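Local coordinates for tryptophan halogenase superfamily (Brevundimonas sp. BAL3, PDB 6FRL), which is a flavin-dependent halogenase that prefers bromination over chlorination, probably acting on electron-rich aromatic substrates, at residues Q385-F396 with Y440-W450. Numbering follows the deposited sequence.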
loop_
_atom_site.group_PDB
_atom_site.type_symbol
_atom_site.label_atom_id
_atom_site.label_comp_id
_atom_site.label_asym_id
_atom_site.label_seq_id
_atom_site.Cartn_x
_atom_site.Cartn_y
_atom_site.Cartn_z
ATOM N N GLN B 385 2.194 -8.318 -11.163
ATOM C CA GLN B 385 2.794 -7.107 -10.587
ATOM C C GLN B 385 3.393 -6.247 -11.709
ATOM O O GLN B 385 3.091 -5.058 -11.810
ATOM C CB GLN B 385 3.878 -7.448 -9.534
ATOM C CG GLN B 385 3.390 -8.138 -8.275
ATOM C CD GLN B 385 4.487 -8.374 -7.221
ATOM O OE1 GLN B 385 5.571 -7.770 -7.247
ATOM N NE2 GLN B 385 4.195 -9.271 -6.268
ATOM N N THR B 386 4.229 -6.862 -12.548
ATOM C CA THR B 386 4.943 -6.157 -13.634
ATOM C C THR B 386 3.997 -5.407 -14.587
ATOM O O THR B 386 4.216 -4.233 -14.917
ATOM C CB THR B 386 5.839 -7.149 -14.433
ATOM O OG1 THR B 386 6.690 -7.892 -13.532
ATOM C CG2 THR B 386 6.691 -6.413 -15.464
ATOM N N ALA B 387 2.943 -6.092 -15.009
ATOM C CA ALA B 387 1.907 -5.524 -15.888
ATOM C C ALA B 387 1.243 -4.298 -15.230
ATOM O O ALA B 387 1.201 -3.238 -15.849
ATOM C CB ALA B 387 0.832 -6.563 -16.229
ATOM N N ARG B 388 0.766 -4.442 -13.994
ATOM C CA ARG B 388 0.082 -3.355 -13.334
ATOM C C ARG B 388 1.016 -2.164 -13.171
ATOM O O ARG B 388 0.605 -1.022 -13.408
ATOM C CB ARG B 388 -0.526 -3.750 -11.958
ATOM C CG ARG B 388 -1.464 -4.951 -11.954
ATOM C CD ARG B 388 -2.756 -4.778 -12.760
ATOM N NE ARG B 388 -2.635 -4.894 -14.230
ATOM C CZ ARG B 388 -2.578 -6.044 -14.952
ATOM N NH1 ARG B 388 -2.576 -7.253 -14.396
ATOM N NH2 ARG B 388 -2.525 -5.988 -16.281
ATOM N N GLU B 389 2.269 -2.431 -12.796
ATOM C CA GLU B 389 3.255 -1.351 -12.578
ATOM C C GLU B 389 3.526 -0.537 -13.884
ATOM O O GLU B 389 3.586 0.712 -13.879
ATOM C CB GLU B 389 4.552 -1.931 -11.948
ATOM C CG GLU B 389 5.812 -1.055 -12.004
ATOM C CD GLU B 389 6.997 -1.708 -11.315
ATOM O OE1 GLU B 389 7.780 -2.364 -12.015
ATOM O OE2 GLU B 389 7.149 -1.602 -10.076
ATOM N N MET B 390 3.659 -1.252 -14.991
ATOM C CA MET B 390 3.829 -0.594 -16.289
ATOM C C MET B 390 2.635 0.284 -16.610
ATOM O O MET B 390 2.811 1.415 -17.057
ATOM C CB MET B 390 4.076 -1.624 -17.423
ATOM C CG MET B 390 5.467 -2.275 -17.386
ATOM S SD MET B 390 6.818 -1.141 -17.755
ATOM C CE MET B 390 6.555 -0.879 -19.512
ATOM N N GLU B 391 1.434 -0.209 -16.344
ATOM C CA GLU B 391 0.214 0.546 -16.613
ATOM C C GLU B 391 0.152 1.807 -15.726
ATOM O O GLU B 391 -0.262 2.897 -16.198
ATOM C CB GLU B 391 -1.056 -0.327 -16.399
ATOM C CG GLU B 391 -1.280 -1.459 -17.427
ATOM C CD GLU B 391 -2.322 -2.478 -16.976
ATOM O OE1 GLU B 391 -2.819 -2.421 -15.817
ATOM O OE2 GLU B 391 -2.666 -3.362 -17.766
ATOM N N ARG B 392 0.545 1.664 -14.453
ATOM C CA ARG B 392 0.575 2.809 -13.537
ATOM C C ARG B 392 1.582 3.891 -13.968
ATOM O O ARG B 392 1.306 5.072 -13.830
ATOM C CB ARG B 392 0.787 2.358 -12.092
ATOM C CG ARG B 392 -0.232 1.359 -11.556
ATOM C CD ARG B 392 -1.577 1.970 -11.298
ATOM N NE ARG B 392 -2.308 2.259 -12.533
ATOM C CZ ARG B 392 -2.937 1.355 -13.281
ATOM N NH1 ARG B 392 -2.953 0.063 -12.939
ATOM N NH2 ARG B 392 -3.553 1.757 -14.396
ATOM N N VAL B 393 2.695 3.506 -14.582
ATOM C CA VAL B 393 3.655 4.502 -15.125
ATOM C C VAL B 393 3.145 5.126 -16.429
ATOM O O VAL B 393 3.270 6.349 -16.648
ATOM C CB VAL B 393 5.062 3.892 -15.339
ATOM C CG1 VAL B 393 6.023 4.880 -16.014
ATOM C CG2 VAL B 393 5.642 3.417 -14.003
ATOM N N ARG B 394 2.616 4.290 -17.306
ATOM C CA ARG B 394 1.923 4.791 -18.507
ATOM C C ARG B 394 0.908 5.925 -18.215
ATOM O O ARG B 394 0.986 7.009 -18.805
ATOM C CB ARG B 394 1.228 3.627 -19.210
ATOM C CG ARG B 394 0.469 3.965 -20.486
ATOM C CD ARG B 394 -0.561 2.895 -20.750
ATOM N NE ARG B 394 -1.536 2.775 -19.660
ATOM C CZ ARG B 394 -2.445 1.805 -19.566
ATOM N NH1 ARG B 394 -2.512 0.866 -20.503
ATOM N NH2 ARG B 394 -3.288 1.777 -18.527
ATOM N N ASP B 395 -0.019 5.658 -17.297
ATOM C CA ASP B 395 -1.047 6.627 -16.895
ATOM C C ASP B 395 -0.465 7.932 -16.368
ATOM O O ASP B 395 -0.951 8.996 -16.721
ATOM C CB ASP B 395 -1.989 6.021 -15.844
ATOM C CG ASP B 395 -2.892 4.944 -16.422
ATOM O OD1 ASP B 395 -2.767 4.613 -17.626
ATOM O OD2 ASP B 395 -3.718 4.420 -15.659
ATOM N N PHE B 396 0.567 7.868 -15.529
ATOM C CA PHE B 396 1.232 9.100 -15.105
ATOM C C PHE B 396 1.792 9.867 -16.296
ATOM O O PHE B 396 1.625 11.088 -16.361
ATOM C CB PHE B 396 2.332 8.801 -14.066
ATOM C CG PHE B 396 2.908 10.020 -13.396
ATOM C CD1 PHE B 396 2.085 10.887 -12.683
ATOM C CD2 PHE B 396 4.280 10.269 -13.415
ATOM C CE1 PHE B 396 2.623 12.015 -12.035
ATOM C CE2 PHE B 396 4.814 11.382 -12.776
ATOM C CZ PHE B 396 3.973 12.261 -12.085
ATOM N N TYR B 440 -4.071 2.837 -6.680
ATOM C CA TYR B 440 -4.012 1.476 -7.160
ATOM C C TYR B 440 -2.761 0.807 -6.587
ATOM O O TYR B 440 -1.924 1.446 -5.926
ATOM C CB TYR B 440 -4.012 1.480 -8.683
ATOM C CG TYR B 440 -5.213 2.170 -9.342
ATOM C CD1 TYR B 440 -6.510 1.656 -9.222
ATOM C CD2 TYR B 440 -5.048 3.339 -10.101
ATOM C CE1 TYR B 440 -7.604 2.284 -9.828
ATOM C CE2 TYR B 440 -6.136 3.964 -10.735
ATOM C CZ TYR B 440 -7.414 3.426 -10.591
ATOM O OH TYR B 440 -8.481 4.056 -11.197
ATOM N N ARG B 441 -2.628 -0.488 -6.815
ATOM C CA ARG B 441 -1.415 -1.221 -6.383
ATOM C C ARG B 441 -0.310 -0.900 -7.392
ATOM O O ARG B 441 -0.586 -0.650 -8.597
ATOM C CB ARG B 441 -1.626 -2.749 -6.329
ATOM C CG ARG B 441 -2.846 -3.224 -5.550
ATOM C CD ARG B 441 -3.160 -4.702 -5.804
ATOM N NE ARG B 441 -3.638 -5.007 -7.171
ATOM C CZ ARG B 441 -3.420 -6.155 -7.842
ATOM N NH1 ARG B 441 -2.716 -7.154 -7.304
ATOM N NH2 ARG B 441 -3.904 -6.309 -9.075
ATOM N N TRP B 442 0.922 -0.895 -6.891
ATOM C CA TRP B 442 2.143 -0.877 -7.726
ATOM C C TRP B 442 2.459 0.466 -8.402
ATOM O O TRP B 442 3.129 0.510 -9.439
ATOM C CB TRP B 442 2.135 -2.055 -8.737
ATOM C CG TRP B 442 1.910 -3.379 -8.049
ATOM C CD1 TRP B 442 0.824 -4.213 -8.159
ATOM C CD2 TRP B 442 2.792 -3.989 -7.117
ATOM N NE1 TRP B 442 1.000 -5.323 -7.363
ATOM C CE2 TRP B 442 2.194 -5.205 -6.705
ATOM C CE3 TRP B 442 4.051 -3.630 -6.592
ATOM C CZ2 TRP B 442 2.795 -6.053 -5.780
ATOM C CZ3 TRP B 442 4.669 -4.481 -5.677
ATOM C CH2 TRP B 442 4.039 -5.684 -5.280
ATOM N N GLU B 443 2.013 1.557 -7.781
ATOM C CA GLU B 443 2.316 2.914 -8.236
ATOM C C GLU B 443 3.799 3.215 -7.969
ATOM O O GLU B 443 4.267 3.099 -6.848
ATOM C CB GLU B 443 1.502 3.955 -7.443
ATOM C CG GLU B 443 -0.018 3.864 -7.502
ATOM C CD GLU B 443 -0.667 4.623 -8.658
ATOM O OE1 GLU B 443 -1.899 4.653 -8.655
ATOM O OE2 GLU B 443 0.010 5.179 -9.554
ATOM N N MET B 444 4.526 3.630 -9.000
ATOM C CA MET B 444 5.879 4.107 -8.841
ATOM C C MET B 444 5.844 5.531 -8.252
ATOM O O MET B 444 6.761 5.908 -7.478
ATOM C CB MET B 444 6.559 4.129 -10.177
ATOM C CG MET B 444 8.028 4.538 -10.118
ATOM S SD MET B 444 8.882 3.990 -11.613
ATOM C CE MET B 444 9.002 2.223 -11.282
ATOM N N PHE B 445 4.784 6.280 -8.620
ATOM C CA PHE B 445 4.604 7.671 -8.274
ATOM C C PHE B 445 3.521 7.850 -7.242
ATOM O O PHE B 445 2.388 7.453 -7.449
ATOM C CB PHE B 445 4.278 8.464 -9.544
ATOM C CG PHE B 445 5.413 8.463 -10.509
ATOM C CD1 PHE B 445 6.519 9.267 -10.269
ATOM C CD2 PHE B 445 5.442 7.567 -11.558
ATOM C CE1 PHE B 445 7.619 9.224 -11.106
ATOM C CE2 PHE B 445 6.523 7.545 -12.412
ATOM C CZ PHE B 445 7.623 8.378 -12.180
ATOM N N HIS B 446 3.883 8.475 -6.135
ATOM C CA HIS B 446 3.010 8.585 -4.970
ATOM C C HIS B 446 2.178 9.872 -5.061
ATOM O O HIS B 446 2.389 10.674 -5.954
ATOM C CB HIS B 446 3.872 8.487 -3.691
ATOM C CG HIS B 446 4.663 7.202 -3.598
ATOM N ND1 HIS B 446 6.035 7.162 -3.737
ATOM C CD2 HIS B 446 4.265 5.911 -3.441
ATOM C CE1 HIS B 446 6.450 5.912 -3.647
ATOM N NE2 HIS B 446 5.397 5.133 -3.480
ATOM N N PRO B 447 1.190 10.062 -4.177
ATOM C CA PRO B 447 0.299 11.230 -4.300
ATOM C C PRO B 447 0.945 12.629 -4.533
ATOM O O PRO B 447 0.412 13.431 -5.327
ATOM C CB PRO B 447 -0.451 11.182 -2.961
ATOM C CG PRO B 447 -0.659 9.714 -2.772
ATOM C CD PRO B 447 0.677 9.131 -3.149
ATOM N N ALA B 448 2.078 12.913 -3.881
ATOM C CA ALA B 448 2.722 14.236 -4.060
ATOM C C ALA B 448 3.205 14.477 -5.507
ATOM O O ALA B 448 3.264 15.622 -5.981
ATOM C CB ALA B 448 3.854 14.439 -3.070
ATOM N N SER B 449 3.538 13.402 -6.218
ATOM C CA SER B 449 3.942 13.554 -7.606
ATOM C C SER B 449 2.763 13.868 -8.510
ATOM O O SER B 449 2.919 14.587 -9.498
ATOM C CB SER B 449 4.691 12.305 -8.079
ATOM O OG SER B 449 5.981 12.302 -7.496
ATOM N N TRP B 450 1.602 13.303 -8.188
ATOM C CA TRP B 450 0.355 13.576 -8.930
ATOM C C TRP B 450 -0.070 15.036 -8.724
ATOM O O TRP B 450 -0.408 15.743 -9.682
ATOM C CB TRP B 450 -0.760 12.572 -8.509
ATOM C CG TRP B 450 -0.480 11.200 -9.046
ATOM C CD1 TRP B 450 0.312 10.253 -8.480
ATOM C CD2 TRP B 450 -0.923 10.653 -10.295
ATOM N NE1 TRP B 450 0.375 9.137 -9.278
ATOM C CE2 TRP B 450 -0.361 9.362 -10.409
ATOM C CE3 TRP B 450 -1.728 11.137 -11.343
ATOM C CZ2 TRP B 450 -0.581 8.540 -11.521
ATOM C CZ3 TRP B 450 -1.962 10.312 -12.442
ATOM C CH2 TRP B 450 -1.392 9.031 -12.519
HETATM O O HOH W 1 2.453 5.369 -10.881
HETATM O O HOH W 2 -2.333 -1.034 -10.416
#
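Arg441 O receives a 2.6 Å hydrogen bond from a water that in turn accepts one of 2.8 Å from Arg392 NH1, so the water bridges the loop 440-446 to helix 376-402. The water and Asp395 OD2, which takes a 3.0 Å bond from Arg392 NH2 and another from Thr423, both lie in the guanidinium plane, fixing its rotation. The bend at chi2 (-72°) lays Arg392 CD against Tyr440 CB, and a second at chi3 (73°) carries the guanidinium on, with Tyr440 CD2 over one face. A second water donates to Glu443 OE2 and, weakly, to Arg392 O, while Glu443 OE1 forms a salt bridge with Lys427. At one end of the interface Gln385 lies over a face of the Trp442 indole, amide and ring 18° apart, while its amide is held by Glu381 and Arg364. The other end illustrates how a few aromatic rings can pack a helix against a loop and the start of helix 447-456: Phe396 forms an offset stack with Phe445, centroids 4.3 Å apart, and turns its edge to Trp450, placing CD1 over the indole. Trp450 NE1 bonds Phe445 O at 3.2 Å, from above the carbonyl plane; an alanine here would probably leave that oxygen without this donor and the Phe396 edge without its indole face. Carbon-rich packing thus runs along the whole interface, with two waters carrying its polar links.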